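Local structure of titin (Homo sapiens, 2A38) at residues P104-R109 and V125-I130; W39-Q44 and K72-R77; V115-Q120 and E165-D170. The protein serves as a giant structural protein of muscle, here represented by its two N-terminal immunoglobulin-like domains, and probably also has protein kinase activity in its full-length chain. All blocks are in the same frame, centred on the assembly; numbering follows the deposited sequence.

Interaction 1: residues P104-R109 and V125-I130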
ATOM      1  N   PRO A 104       3.554 -12.034   5.499  1.00 21.84           N
ATOM      2  CA  PRO A 104       4.748 -12.159   4.656  1.00 20.61           C
ATOM      3  C   PRO A 104       4.483 -13.141   3.518  1.00 19.68           C
ATOM      4  O   PRO A 104       3.871 -14.189   3.707  1.00 19.06           O
ATOM      5  CB  PRO A 104       5.802 -12.672   5.627  1.00 20.59           C
ATOM      6  CG  PRO A 104       5.330 -12.122   6.957  1.00 21.31           C
ATOM      7  CD  PRO A 104       3.861 -12.393   6.894  1.00 21.45           C
ATOM      8  N   ASN A 105       4.954 -12.794   2.334  1.00 19.69           N
ATOM      9  CA  ASN A 105       4.751 -13.629   1.173  1.00 18.94           C
ATOM     10  C   ASN A 105       6.034 -13.743   0.361  1.00 18.58           C
ATOM     11  O   ASN A 105       6.716 -12.749   0.127  1.00 17.31           O
ATOM     12  CB  ASN A 105       3.644 -13.031   0.318  1.00 21.86           C
ATOM     13  CG  ASN A 105       3.411 -13.807  -0.954  1.00 25.16           C
ATOM     14  OD1 ASN A 105       3.206 -15.024  -0.920  1.00 29.35           O
ATOM     15  ND2 ASN A 105       3.435 -13.110  -2.089  1.00 26.13           N
ATOM     16  N   PHE A 106       6.377 -14.961  -0.047  1.00 17.07           N
ATOM     17  CA  PHE A 106       7.574 -15.163  -0.847  1.00 17.87           C
ATOM     18  C   PHE A 106       7.242 -15.090  -2.324  1.00 19.67           C
ATOM     19  O   PHE A 106       6.698 -16.037  -2.888  1.00 19.61           O
ATOM     20  CB  PHE A 106       8.210 -16.516  -0.552  1.00 16.64           C
ATOM     21  CG  PHE A 106       8.907 -16.572   0.762  1.00 16.01           C
ATOM     22  CD1 PHE A 106       8.266 -17.070   1.882  1.00 14.21           C
ATOM     23  CD2 PHE A 106      10.192 -16.065   0.897  1.00 15.50           C
ATOM     24  CE1 PHE A 106       8.897 -17.059   3.114  1.00 16.30           C
ATOM     25  CE2 PHE A 106      10.823 -16.052   2.125  1.00 14.60           C
ATOM     26  CZ  PHE A 106      10.178 -16.546   3.233  1.00 12.85           C
ATOM     27  N   VAL A 107       7.553 -13.957  -2.941  1.00 20.21           N
ATOM     28  CA  VAL A 107       7.305 -13.775  -4.365  1.00 22.37           C
ATOM     29  C   VAL A 107       8.312 -14.685  -5.043  1.00 22.62           C
ATOM     30  O   VAL A 107       7.993 -15.373  -6.011  1.00 24.67           O
ATOM     31  CB  VAL A 107       7.549 -12.314  -4.792  1.00 23.64           C
ATOM     32  CG1 VAL A 107       7.430 -12.181  -6.298  1.00 24.28           C
ATOM     33  CG2 VAL A 107       6.555 -11.403  -4.097  1.00 22.83           C
ATOM     34  N   GLN A 108       9.533 -14.673  -4.515  1.00 22.10           N
ATOM     35  CA  GLN A 108      10.610 -15.528  -5.009  1.00 21.88           C
ATOM     36  C   GLN A 108      11.087 -16.369  -3.821  1.00 21.42           C
ATOM     37  O   GLN A 108      11.532 -15.831  -2.802  1.00 17.61           O
ATOM     38  CB  GLN A 108      11.778 -14.704  -5.542  1.00 21.97           C
ATOM     39  CG  GLN A 108      12.879 -15.569  -6.122  1.00 24.89           C
ATOM     40  CD  GLN A 108      14.128 -14.782  -6.435  1.00 26.62           C
ATOM     41  OE1 GLN A 108      14.071 -13.568  -6.635  1.00 28.84           O
ATOM     42  NE2 GLN A 108      15.267 -15.470  -6.494  1.00 25.00           N
ATOM     43  N   ARG A 109      10.974 -17.684  -3.963  1.00 21.24           N
ATOM     44  CA  ARG A 109      11.362 -18.628  -2.927  1.00 23.37           C
ATOM     45  C   ARG A 109      12.756 -19.192  -3.143  1.00 22.23           C
ATOM     46  O   ARG A 109      13.335 -19.051  -4.218  1.00 21.20           O
ATOM     47  CB  ARG A 109      10.375 -19.793  -2.904  1.00 26.89           C
ATOM     48  CG  ARG A 109       8.996 -19.430  -2.436  1.00 33.51           C
ATOM     49  CD  ARG A 109       8.045 -20.612  -2.532  1.00 38.78           C
ATOM     50  NE  ARG A 109       6.829 -20.371  -1.756  1.00 44.72           N
ATOM     51  CZ  ARG A 109       5.666 -20.981  -1.969  1.00 46.97           C
ATOM     52  NH1 ARG A 109       5.548 -21.875  -2.943  1.00 48.68           N
ATOM     53  NH2 ARG A 109       4.619 -20.695  -1.207  1.00 49.03           N
ATOM     54  N   VAL A 125      15.683 -14.723  -2.196  1.00 21.31           N
ATOM     55  CA  VAL A 125      14.263 -14.700  -1.904  1.00 17.17           C
ATOM     56  C   VAL A 125      13.790 -13.251  -2.046  1.00 17.20           C
ATOM     57  O   VAL A 125      14.562 -12.306  -1.867  1.00 16.74           O
ATOM     58  CB  VAL A 125      13.955 -15.163  -0.455  1.00 19.56           C
ATOM     59  CG1 VAL A 125      14.391 -16.600  -0.248  1.00 17.94           C
ATOM     60  CG2 VAL A 125      14.653 -14.244   0.548  1.00 19.35           C
ATOM     61  N   ARG A 126      12.529 -13.077  -2.397  1.00 16.64           N
ATOM     62  CA  ARG A 126      11.943 -11.745  -2.492  1.00 18.03           C
ATOM     63  C   ARG A 126      10.710 -11.845  -1.597  1.00 16.99           C
ATOM     64  O   ARG A 126       9.851 -12.689  -1.814  1.00 14.92           O
ATOM     65  CB  ARG A 126      11.540 -11.401  -3.929  1.00 19.84           C
ATOM     66  CG  ARG A 126      10.880 -10.039  -4.023  1.00 24.70           C
ATOM     67  CD  ARG A 126      10.574  -9.649  -5.454  1.00 29.93           C
ATOM     68  NE  ARG A 126      11.755  -9.170  -6.167  1.00 33.79           N
ATOM     69  CZ  ARG A 126      12.341  -7.997  -5.943  1.00 35.83           C
ATOM     70  NH1 ARG A 126      11.863  -7.169  -5.020  1.00 36.95           N
ATOM     71  NH2 ARG A 126      13.405  -7.645  -6.656  1.00 36.53           N
ATOM     72  N   VAL A 127      10.648 -11.003  -0.572  1.00 18.53           N
ATOM     73  CA  VAL A 127       9.541 -11.045   0.378  1.00 19.44           C
ATOM     74  C   VAL A 127       8.765  -9.742   0.471  1.00 20.69           C
ATOM     75  O   VAL A 127       9.348  -8.658   0.477  1.00 21.18           O
ATOM     76  CB  VAL A 127      10.049 -11.369   1.806  1.00 20.35           C
ATOM     77  CG1 VAL A 127       8.870 -11.515   2.753  1.00 20.85           C
ATOM     78  CG2 VAL A 127      10.881 -12.625   1.795  1.00 18.65           C
ATOM     79  N   THR A 128       7.445  -9.860   0.561  1.00 21.91           N
ATOM     80  CA  THR A 128       6.577  -8.696   0.697  1.00 22.85           C
ATOM     81  C   THR A 128       5.705  -8.879   1.932  1.00 22.42           C
ATOM     82  O   THR A 128       5.603  -9.980   2.474  1.00 21.38           O
ATOM     83  CB  THR A 128       5.660  -8.522  -0.521  1.00 23.43           C
ATOM     84  OG1 THR A 128       4.903  -9.726  -0.721  1.00 26.14           O
ATOM     85  CG2 THR A 128       6.485  -8.203  -1.774  1.00 24.28           C
ATOM     86  N   GLY A 129       5.076  -7.794   2.365  1.00 21.79           N
ATOM     87  CA  GLY A 129       4.214  -7.843   3.530  1.00 20.47           C
ATOM     88  C   GLY A 129       4.092  -6.480   4.181  1.00 20.42           C
ATOM     89  O   GLY A 129       4.971  -5.623   4.035  1.00 19.82           O
ATOM     90  N   ILE A 130       2.999  -6.289   4.913  1.00 20.32           N
ATOM     91  CA  ILE A 130       2.717  -5.032   5.607  1.00 19.72           C
ATOM     92  C   ILE A 130       2.190  -5.388   6.988  1.00 17.62           C
ATOM     93  O   ILE A 130       1.149  -6.026   7.107  1.00 17.67           O
ATOM     94  CB  ILE A 130       1.624  -4.224   4.861  1.00 20.96           C
ATOM     95  CG1 ILE A 130       2.022  -4.056   3.392  1.00 22.42           C
ATOM     96  CG2 ILE A 130       1.431  -2.871   5.524  1.00 20.38           C
ATOM     97  CD1 ILE A 130       0.892  -3.601   2.488  1.00 24.26           C
TER

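Interaction 2: residues W39-Q44 and K72-R77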
ATOM      1  N   TRP A  39     -14.730  22.073  -3.037  1.00 24.51           N
ATOM      2  CA  TRP A  39     -14.492  21.090  -1.976  1.00 22.98           C
ATOM      3  C   TRP A  39     -13.576  21.646  -0.893  1.00 24.48           C
ATOM      4  O   TRP A  39     -12.760  22.518  -1.161  1.00 25.87           O
ATOM      5  CB  TRP A  39     -13.863  19.832  -2.559  1.00 19.63           C
ATOM      6  CG  TRP A  39     -14.757  19.055  -3.485  1.00 16.84           C
ATOM      7  CD1 TRP A  39     -14.965  19.281  -4.821  1.00 16.59           C
ATOM      8  CD2 TRP A  39     -15.549  17.912  -3.143  1.00 15.27           C
ATOM      9  NE1 TRP A  39     -15.837  18.341  -5.331  1.00 15.05           N
ATOM     10  CE2 TRP A  39     -16.212  17.490  -4.322  1.00 15.33           C
ATOM     11  CE3 TRP A  39     -15.764  17.198  -1.952  1.00 14.30           C
ATOM     12  CZ2 TRP A  39     -17.075  16.386  -4.346  1.00 12.77           C
ATOM     13  CZ3 TRP A  39     -16.621  16.102  -1.978  1.00 12.17           C
ATOM     14  CH2 TRP A  39     -17.265  15.708  -3.167  1.00 13.65           C
ATOM     15  N   PHE A  40     -13.715  21.151   0.331  1.00 27.05           N
ATOM     16  CA  PHE A  40     -12.874  21.612   1.440  1.00 30.53           C
ATOM     17  C   PHE A  40     -12.506  20.461   2.355  1.00 33.62           C
ATOM     18  O   PHE A  40     -13.175  19.427   2.379  1.00 32.96           O
ATOM     19  CB  PHE A  40     -13.586  22.651   2.313  1.00 29.48           C
ATOM     20  CG  PHE A  40     -13.947  23.914   1.598  1.00 30.61           C
ATOM     21  CD1 PHE A  40     -14.930  23.918   0.616  1.00 30.94           C
ATOM     22  CD2 PHE A  40     -13.311  25.107   1.919  1.00 31.39           C
ATOM     23  CE1 PHE A  40     -15.277  25.095  -0.042  1.00 32.46           C
ATOM     24  CE2 PHE A  40     -13.647  26.293   1.268  1.00 32.55           C
ATOM     25  CZ  PHE A  40     -14.634  26.285   0.284  1.00 33.53           C
ATOM     26  N   ARG A  41     -11.434  20.645   3.113  1.00 38.76           N
ATOM     27  CA  ARG A  41     -11.029  19.640   4.076  1.00 44.06           C
ATOM     28  C   ARG A  41     -10.600  20.347   5.342  1.00 46.95           C
ATOM     29  O   ARG A  41      -9.601  21.064   5.350  1.00 47.27           O
ATOM     30  CB  ARG A  41      -9.882  18.785   3.572  1.00 45.51           C
ATOM     31  CG  ARG A  41      -9.542  17.750   4.601  1.00 49.64           C
ATOM     32  CD  ARG A  41      -8.378  16.892   4.229  1.00 53.31           C
ATOM     33  NE  ARG A  41      -7.975  16.111   5.388  1.00 56.90           N
ATOM     34  CZ  ARG A  41      -7.000  15.213   5.378  1.00 59.26           C
ATOM     35  NH1 ARG A  41      -6.326  14.980   4.258  1.00 61.08           N
ATOM     36  NH2 ARG A  41      -6.694  14.557   6.488  1.00 60.75           N
ATOM     37  N   ASP A  42     -11.372  20.149   6.406  1.00 51.18           N
ATOM     38  CA  ASP A  42     -11.094  20.777   7.688  1.00 55.10           C
ATOM     39  C   ASP A  42     -11.035  22.301   7.543  1.00 56.76           C
ATOM     40  O   ASP A  42     -10.141  22.959   8.081  1.00 57.58           O
ATOM     41  CB  ASP A  42      -9.777  20.242   8.255  1.00 57.77           C
ATOM     42  CG  ASP A  42      -9.769  18.723   8.373  1.00 60.58           C
ATOM     43  OD1 ASP A  42     -10.647  18.172   9.075  1.00 61.62           O
ATOM     44  OD2 ASP A  42      -8.885  18.079   7.764  1.00 62.37           O
ATOM     45  N   GLY A  43     -11.991  22.853   6.799  1.00 57.42           N
ATOM     46  CA  GLY A  43     -12.051  24.292   6.608  1.00 57.80           C
ATOM     47  C   GLY A  43     -11.086  24.902   5.607  1.00 58.19           C
ATOM     48  O   GLY A  43     -10.842  26.110   5.647  1.00 59.40           O
ATOM     49  N   GLN A  44     -10.538  24.094   4.703  1.00 57.41           N
ATOM     50  CA  GLN A  44      -9.602  24.607   3.708  1.00 56.11           C
ATOM     51  C   GLN A  44      -9.795  23.921   2.362  1.00 53.69           C
ATOM     52  O   GLN A  44      -9.891  22.698   2.288  1.00 53.88           O
ATOM     53  CB  GLN A  44      -8.181  24.425   4.223  1.00 59.48           C
ATOM     54  CG  GLN A  44      -7.977  25.112   5.565  1.00 64.31           C
ATOM     55  CD  GLN A  44      -6.730  24.656   6.281  1.00 67.51           C
ATOM     56  OE1 GLN A  44      -6.558  23.465   6.560  1.00 69.50           O
ATOM     57  NE2 GLN A  44      -5.849  25.601   6.593  1.00 69.10           N
ATOM     58  N   LYS A  72      -3.394   7.341   5.187  1.00 47.67           N
ATOM     59  CA  LYS A  72      -3.974   7.618   6.499  1.00 47.09           C
ATOM     60  C   LYS A  72      -4.022   9.113   6.779  1.00 46.51           C
ATOM     61  O   LYS A  72      -4.797   9.574   7.616  1.00 46.42           O
ATOM     62  CB  LYS A  72      -3.166   6.929   7.595  1.00 48.49           C
ATOM     63  CG  LYS A  72      -3.452   5.447   7.746  1.00 51.50           C
ATOM     64  CD  LYS A  72      -2.552   4.832   8.804  1.00 53.83           C
ATOM     65  CE  LYS A  72      -2.918   3.382   9.056  1.00 55.93           C
ATOM     66  NZ  LYS A  72      -1.971   2.722   9.998  1.00 57.63           N
ATOM     67  N   ALA A  73      -3.189   9.866   6.072  1.00 45.10           N
ATOM     68  CA  ALA A  73      -3.123  11.310   6.245  1.00 43.64           C
ATOM     69  C   ALA A  73      -4.267  12.037   5.532  1.00 42.59           C
ATOM     70  O   ALA A  73      -4.365  13.260   5.598  1.00 42.85           O
ATOM     71  CB  ALA A  73      -1.778  11.822   5.736  1.00 42.72           C
ATOM     72  N   ASN A  74      -5.129  11.280   4.857  1.00 41.34           N
ATOM     73  CA  ASN A  74      -6.255  11.853   4.119  1.00 39.34           C
ATOM     74  C   ASN A  74      -7.593  11.792   4.854  1.00 38.29           C
ATOM     75  O   ASN A  74      -8.532  12.495   4.496  1.00 38.38           O
ATOM     76  CB  ASN A  74      -6.400  11.160   2.763  1.00 37.46           C
ATOM     77  CG  ASN A  74      -5.290  11.519   1.806  1.00 36.42           C
ATOM     78  OD1 ASN A  74      -5.061  10.823   0.820  1.00 37.83           O
ATOM     79  ND2 ASN A  74      -4.599  12.615   2.083  1.00 34.71           N
ATOM     80  N   SER A  75      -7.693  10.954   5.877  1.00 37.55           N
ATOM     81  CA  SER A  75      -8.949  10.857   6.601  1.00 36.99           C
ATOM     82  C   SER A  75      -9.319  12.224   7.189  1.00 36.00           C
ATOM     83  O   SER A  75      -8.522  13.159   7.163  1.00 34.23           O
ATOM     84  CB  SER A  75      -8.847   9.791   7.699  1.00 36.81           C
ATOM     85  OG  SER A  75      -7.811  10.090   8.609  1.00 38.71           O
ATOM     86  N   GLY A  76     -10.536  12.342   7.703  1.00 35.64           N
ATOM     87  CA  GLY A  76     -10.968  13.604   8.272  1.00 34.74           C
ATOM     88  C   GLY A  76     -12.282  14.032   7.664  1.00 35.04           C
ATOM     89  O   GLY A  76     -12.954  13.225   7.015  1.00 34.34           O
ATOM     90  N   ARG A  77     -12.650  15.295   7.868  1.00 34.80           N
ATOM     91  CA  ARG A  77     -13.898  15.818   7.329  1.00 34.01           C
ATOM     92  C   ARG A  77     -13.735  16.470   5.978  1.00 31.15           C
ATOM     93  O   ARG A  77     -12.891  17.342   5.792  1.00 31.73           O
ATOM     94  CB  ARG A  77     -14.512  16.846   8.263  1.00 37.48           C
ATOM     95  CG  ARG A  77     -15.109  16.270   9.505  1.00 45.83           C
ATOM     96  CD  ARG A  77     -15.988  17.303  10.172  1.00 52.04           C
ATOM     97  NE  ARG A  77     -16.610  16.781  11.382  1.00 58.55           N
ATOM     98  CZ  ARG A  77     -17.580  17.403  12.045  1.00 62.46           C
ATOM     99  NH1 ARG A  77     -18.042  18.572  11.608  1.00 64.18           N
ATOM    100  NH2 ARG A  77     -18.087  16.857  13.147  1.00 64.52           N
TER

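Interaction 3: residues V115-Q120 and E165-D170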
ATOM      1  N   VAL A 115      25.813 -28.366  -6.502  1.00 21.17           N
ATOM      2  CA  VAL A 115      26.970 -27.812  -7.183  1.00 20.48           C
ATOM      3  C   VAL A 115      28.240 -28.543  -6.784  1.00 21.13           C
ATOM      4  O   VAL A 115      28.275 -29.252  -5.780  1.00 20.16           O
ATOM      5  CB  VAL A 115      27.137 -26.312  -6.853  1.00 20.04           C
ATOM      6  CG1 VAL A 115      25.859 -25.557  -7.219  1.00 18.41           C
ATOM      7  CG2 VAL A 115      27.462 -26.137  -5.364  1.00 19.05           C
ATOM      8  N   ARG A 116      29.289 -28.376  -7.579  1.00 22.86           N
ATOM      9  CA  ARG A 116      30.551 -29.011  -7.263  1.00 24.67           C
ATOM     10  C   ARG A 116      31.376 -28.136  -6.329  1.00 25.59           C
ATOM     11  O   ARG A 116      31.208 -26.910  -6.269  1.00 24.66           O
ATOM     12  CB  ARG A 116      31.338 -29.318  -8.533  1.00 26.98           C
ATOM     13  CG  ARG A 116      31.127 -30.734  -9.043  1.00 32.19           C
ATOM     14  CD  ARG A 116      32.077 -31.055 -10.189  1.00 36.67           C
ATOM     15  NE  ARG A 116      31.542 -30.585 -11.459  1.00 40.09           N
ATOM     16  CZ  ARG A 116      30.622 -31.240 -12.162  1.00 42.34           C
ATOM     17  NH1 ARG A 116      30.140 -32.403 -11.723  1.00 42.03           N
ATOM     18  NH2 ARG A 116      30.170 -30.722 -13.295  1.00 43.49           N
ATOM     19  N   GLN A 117      32.264 -28.789  -5.592  1.00 25.14           N
ATOM     20  CA  GLN A 117      33.134 -28.131  -4.631  1.00 25.31           C
ATOM     21  C   GLN A 117      33.802 -26.889  -5.210  1.00 22.51           C
ATOM     22  O   GLN A 117      34.298 -26.919  -6.333  1.00 22.36           O
ATOM     23  CB  GLN A 117      34.190 -29.126  -4.175  1.00 26.85           C
ATOM     24  CG  GLN A 117      34.999 -28.673  -3.004  1.00 34.22           C
ATOM     25  CD  GLN A 117      35.994 -29.729  -2.570  1.00 39.31           C
ATOM     26  OE1 GLN A 117      35.621 -30.873  -2.279  1.00 43.02           O
ATOM     27  NE2 GLN A 117      37.273 -29.357  -2.529  1.00 43.93           N
ATOM     28  N   GLY A 118      33.804 -25.796  -4.450  1.00 20.46           N
ATOM     29  CA  GLY A 118      34.442 -24.572  -4.906  1.00 17.40           C
ATOM     30  C   GLY A 118      33.590 -23.607  -5.712  1.00 18.40           C
ATOM     31  O   GLY A 118      34.053 -22.520  -6.069  1.00 17.40           O
ATOM     32  N   SER A 119      32.348 -23.991  -5.999  1.00 17.80           N
ATOM     33  CA  SER A 119      31.435 -23.149  -6.774  1.00 18.05           C
ATOM     34  C   SER A 119      30.911 -21.948  -5.987  1.00 17.52           C
ATOM     35  O   SER A 119      30.734 -22.028  -4.774  1.00 16.67           O
ATOM     36  CB  SER A 119      30.226 -23.966  -7.231  1.00 16.36           C
ATOM     37  OG  SER A 119      30.619 -25.151  -7.890  1.00 20.79           O
ATOM     38  N   GLN A 120      30.670 -20.842  -6.687  1.00 17.29           N
ATOM     39  CA  GLN A 120      30.099 -19.652  -6.070  1.00 18.92           C
ATOM     40  C   GLN A 120      28.595 -19.910  -6.113  1.00 21.01           C
ATOM     41  O   GLN A 120      28.051 -20.227  -7.175  1.00 20.41           O
ATOM     42  CB  GLN A 120      30.416 -18.402  -6.883  1.00 20.65           C
ATOM     43  CG  GLN A 120      29.662 -17.165  -6.424  1.00 21.74           C
ATOM     44  CD  GLN A 120      29.688 -16.036  -7.457  1.00 27.48           C
ATOM     45  OE1 GLN A 120      30.671 -15.291  -7.570  1.00 26.98           O
ATOM     46  NE2 GLN A 120      28.605 -15.916  -8.227  1.00 24.19           N
ATOM     47  N   GLU A 165      32.582 -19.509  -1.995  1.00 19.91           N
ATOM     48  CA  GLU A 165      33.255 -20.760  -2.322  1.00 19.18           C
ATOM     49  C   GLU A 165      32.576 -21.853  -1.521  1.00 18.86           C
ATOM     50  O   GLU A 165      32.825 -21.996  -0.325  1.00 18.42           O
ATOM     51  CB  GLU A 165      34.720 -20.709  -1.916  1.00 21.92           C
ATOM     52  CG  GLU A 165      35.618 -19.975  -2.853  1.00 26.51           C
ATOM     53  CD  GLU A 165      37.044 -19.963  -2.351  1.00 28.69           C
ATOM     54  OE1 GLU A 165      37.656 -21.050  -2.239  1.00 27.13           O
ATOM     55  OE2 GLU A 165      37.548 -18.860  -2.057  1.00 32.39           O
ATOM     56  N   ALA A 166      31.721 -22.620  -2.179  1.00 17.75           N
ATOM     57  CA  ALA A 166      30.994 -23.681  -1.515  1.00 18.05           C
ATOM     58  C   ALA A 166      31.800 -24.969  -1.415  1.00 19.47           C
ATOM     59  O   ALA A 166      32.323 -25.454  -2.417  1.00 19.59           O
ATOM     60  CB  ALA A 166      29.704 -23.940  -2.254  1.00 17.34           C
ATOM     61  N   TYR A 167      31.898 -25.503  -0.198  1.00 20.98           N
ATOM     62  CA  TYR A 167      32.603 -26.761   0.069  1.00 23.23           C
ATOM     63  C   TYR A 167      31.627 -27.727   0.737  1.00 22.83           C
ATOM     64  O   TYR A 167      30.608 -27.297   1.275  1.00 21.90           O
ATOM     65  CB  TYR A 167      33.831 -26.524   0.963  1.00 23.53           C
ATOM     66  CG  TYR A 167      34.938 -25.799   0.236  1.00 28.14           C
ATOM     67  CD1 TYR A 167      35.122 -24.423   0.391  1.00 28.82           C
ATOM     68  CD2 TYR A 167      35.732 -26.469  -0.699  1.00 29.89           C
ATOM     69  CE1 TYR A 167      36.062 -23.729  -0.379  1.00 31.56           C
ATOM     70  CE2 TYR A 167      36.671 -25.787  -1.475  1.00 32.69           C
ATOM     71  CZ  TYR A 167      36.826 -24.417  -1.315  1.00 33.36           C
ATOM     72  OH  TYR A 167      37.704 -23.735  -2.131  1.00 35.86           O
ATOM     73  N   PRO A 168      31.921 -29.043   0.704  1.00 24.66           N
ATOM     74  CA  PRO A 168      31.059 -30.073   1.303  1.00 26.01           C
ATOM     75  C   PRO A 168      30.502 -29.760   2.707  1.00 27.56           C
ATOM     76  O   PRO A 168      29.370 -30.119   3.011  1.00 29.82           O
ATOM     77  CB  PRO A 168      31.947 -31.309   1.285  1.00 25.97           C
ATOM     78  CG  PRO A 168      32.735 -31.116   0.037  1.00 24.92           C
ATOM     79  CD  PRO A 168      33.138 -29.657   0.144  1.00 24.37           C
ATOM     80  N   GLU A 169      31.287 -29.101   3.555  1.00 28.57           N
ATOM     81  CA  GLU A 169      30.835 -28.737   4.898  1.00 29.66           C
ATOM     82  C   GLU A 169      29.638 -27.768   4.881  1.00 29.81           C
ATOM     83  O   GLU A 169      28.946 -27.616   5.897  1.00 28.75           O
ATOM     84  CB  GLU A 169      31.986 -28.096   5.677  1.00 34.68           C
ATOM     85  CG  GLU A 169      32.944 -29.089   6.314  1.00 43.00           C
ATOM     86  CD  GLU A 169      34.191 -28.428   6.904  1.00 47.36           C
ATOM     87  OE1 GLU A 169      34.075 -27.327   7.496  1.00 48.89           O
ATOM     88  OE2 GLU A 169      35.286 -29.026   6.784  1.00 48.91           O
ATOM     89  N   ASP A 170      29.398 -27.121   3.734  1.00 27.26           N
ATOM     90  CA  ASP A 170      28.296 -26.161   3.584  1.00 26.08           C
ATOM     91  C   ASP A 170      26.977 -26.788   3.128  1.00 24.68           C
ATOM     92  O   ASP A 170      25.965 -26.101   3.013  1.00 24.37           O
ATOM     93  CB  ASP A 170      28.675 -25.057   2.595  1.00 27.65           C
ATOM     94  CG  ASP A 170      29.966 -24.351   2.966  1.00 31.77           C
ATOM     95  OD1 ASP A 170      30.143 -24.017   4.158  1.00 33.48           O
ATOM     96  OD2 ASP A 170      30.803 -24.118   2.064  1.00 33.76           O
TER

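Interaction 1: residues P104-R109 and V125-I130
The ring of Phe-106 takes Val-125 at its edge: CB of Val-125 sits near the ring plane, 4.1 Å from CD2. Val-127 comes in obliquely instead, its CG2 3.4 Å from CE2. A chi1 of -74° sets CG of Phe-106 opposite its own carbonyl carbon and leans the ring alongside both valines, while Val-176, Ala-185 and Ser-187 of strands 172-180 and 183-193 also pack on it. With an alanine in place of Phe-106, CB of Val-125 and CG2 of Val-127 would probably lose their aromatic neighbour, opening a gap toward strands 172-180 and 183-193.

The backbones run antiparallel. Asn-105 and Thr-128 exchange both bonds, with Asn-105 N to Thr-128 O at 2.9 Å. Further on, a classic beta bulge sets Val-107 and Gln-108 both against Arg-126. Arg-126 O accepts Val-107 N at 2.9 Å and, weakly, Gln-108 N at 3.4 Å, and Arg-126 N returns a bond to Gln-108 O at 3.0 Å. Beside the bulge, CB of Val-107 lies 4.1 Å from CD of Arg-126. Chemically, one carbonyl oxygen serving two amides, the second only weakly, absorbs the extra residue, and the pairing carries on through the corner at Val-107 to Gln-108.

Interaction 2: residues W39-Q44 and K72-R77
Arg-41 reaches across from strand 36-41 to the turn before strand 76-84, and it does most of the work here. It starts beside the carbonyl oxygen of Arg-77, which lies 4.0 Å from CB and 3.6 Å from CG of Arg-41. With CG opposite the backbone N (chi1 -179°) and the chain extended to NE, the head group arrives at Ala-73 to Ser-75. On the way NE makes a salt bridge with OD2 of its neighbour Asp-42, at 3.2 Å; the carboxylate oxygen stands 26° out of the guanidinium plane. CZ sits beneath Asn-74 O, which lies over the centre of one guanidinium face. At the tip, Arg-41 NH1 donates to Ala-73 O at 2.9 Å, with the oxygen in the guanidinium plane and the nitrogen on a lone pair of that oxygen. NH2 bonds to the same oxygen, though its modelled position is less certain because it crowds Ser-75 O.

Asp-42 N also bonds to Arg-77 O, at 3.3 Å. Between the two anchor points Gly-76 adopts backbone angles that call for glycine. Asn-74 O also accepts the hydroxyl of Tyr-78, four residues on: the tyrosine corner of Greek-key sandwiches. In effect a cation is set among backbone carbonyls; the positive charge of Arg-41 would be favoured by those oxygens and by Asp-42, and its side chain links the turn to the end of strand 36-41.

Interaction 3: residues V115-Q120 and E165-D170
Backbone hydrogen bonds join Gly-118 and Ser-119 to Ala-166. Gly-118 N donates to Ala-166 O, a bond modelled so short that its exact length is doubtful, and Ala-166 N answers to Ser-119 O at 2.8 Å. The first segment is shaped for this by a type II turn from Arg-116 to Ser-119, closed by Ser-119 N to Arg-116 O at 3.1 Å. Gly-118 takes the third position, where its positive phi (89°) suits glycine.

Side-chain packing adds a second layer. Gln-117 runs out extended, and its CG meets CD2 of Tyr-167 at 3.3 Å, neither squarely over the ring nor at its edge, whereas CD lies near the ring plane. The amide is turned 57° from that plane, and OE1 touches CD of Pro-168 at 3.7 Å. Gly-118 N sits over one ring face. Toward the interior, CG2 of Val-115 lies 4.4 Å from CB of Ala-166, and both side chains also touch Val-121 and Val-193.

Polar side-chain bonds steady the second segment. Tyr-167 OH donates to Glu-165 OE1 at 2.7 Å, holding the hydroxyl end of the ring at Glu-165. Tyr-167 N gives an almost straight bond (176°) to Asp-170 OD2, 2.9 Å away, while Asp-170 N returns to Tyr-167 O, so Tyr-167 and Asp-170 bond reciprocally across the 3-10 turn.

Asp-170 O in turn accepts the hydroxyl of Tyr-174, four residues later. That is the tyrosine corner, here in the crossing from strand 158-166 to strand 172-180 of an I-set immunoglobulin sandwich.

Overall arrangement
Interaction 2 comes first along the chain and belongs to the N-terminal immunoglobulin domain; interactions 1 and 3 belong to the second. Within that domain their centres lie 27 Å apart, and both use strand 119-130: interaction 1 pairs its far end with the edge strand 102-106, and interaction 3 ties its start to the end of strand 158-166, all in one sheet. Their segments alternate in sequence. Interaction 1 faces the first domain, its centre 35 Å from that of interaction 2, against 60 Å between the centres of interactions 2 and 3; even so, interactions 1 and 2 do not touch, their nearest atoms being about 8 Å apart. The contacts thus sample two sandwiches strung end to end, as expected for an elongated tandem.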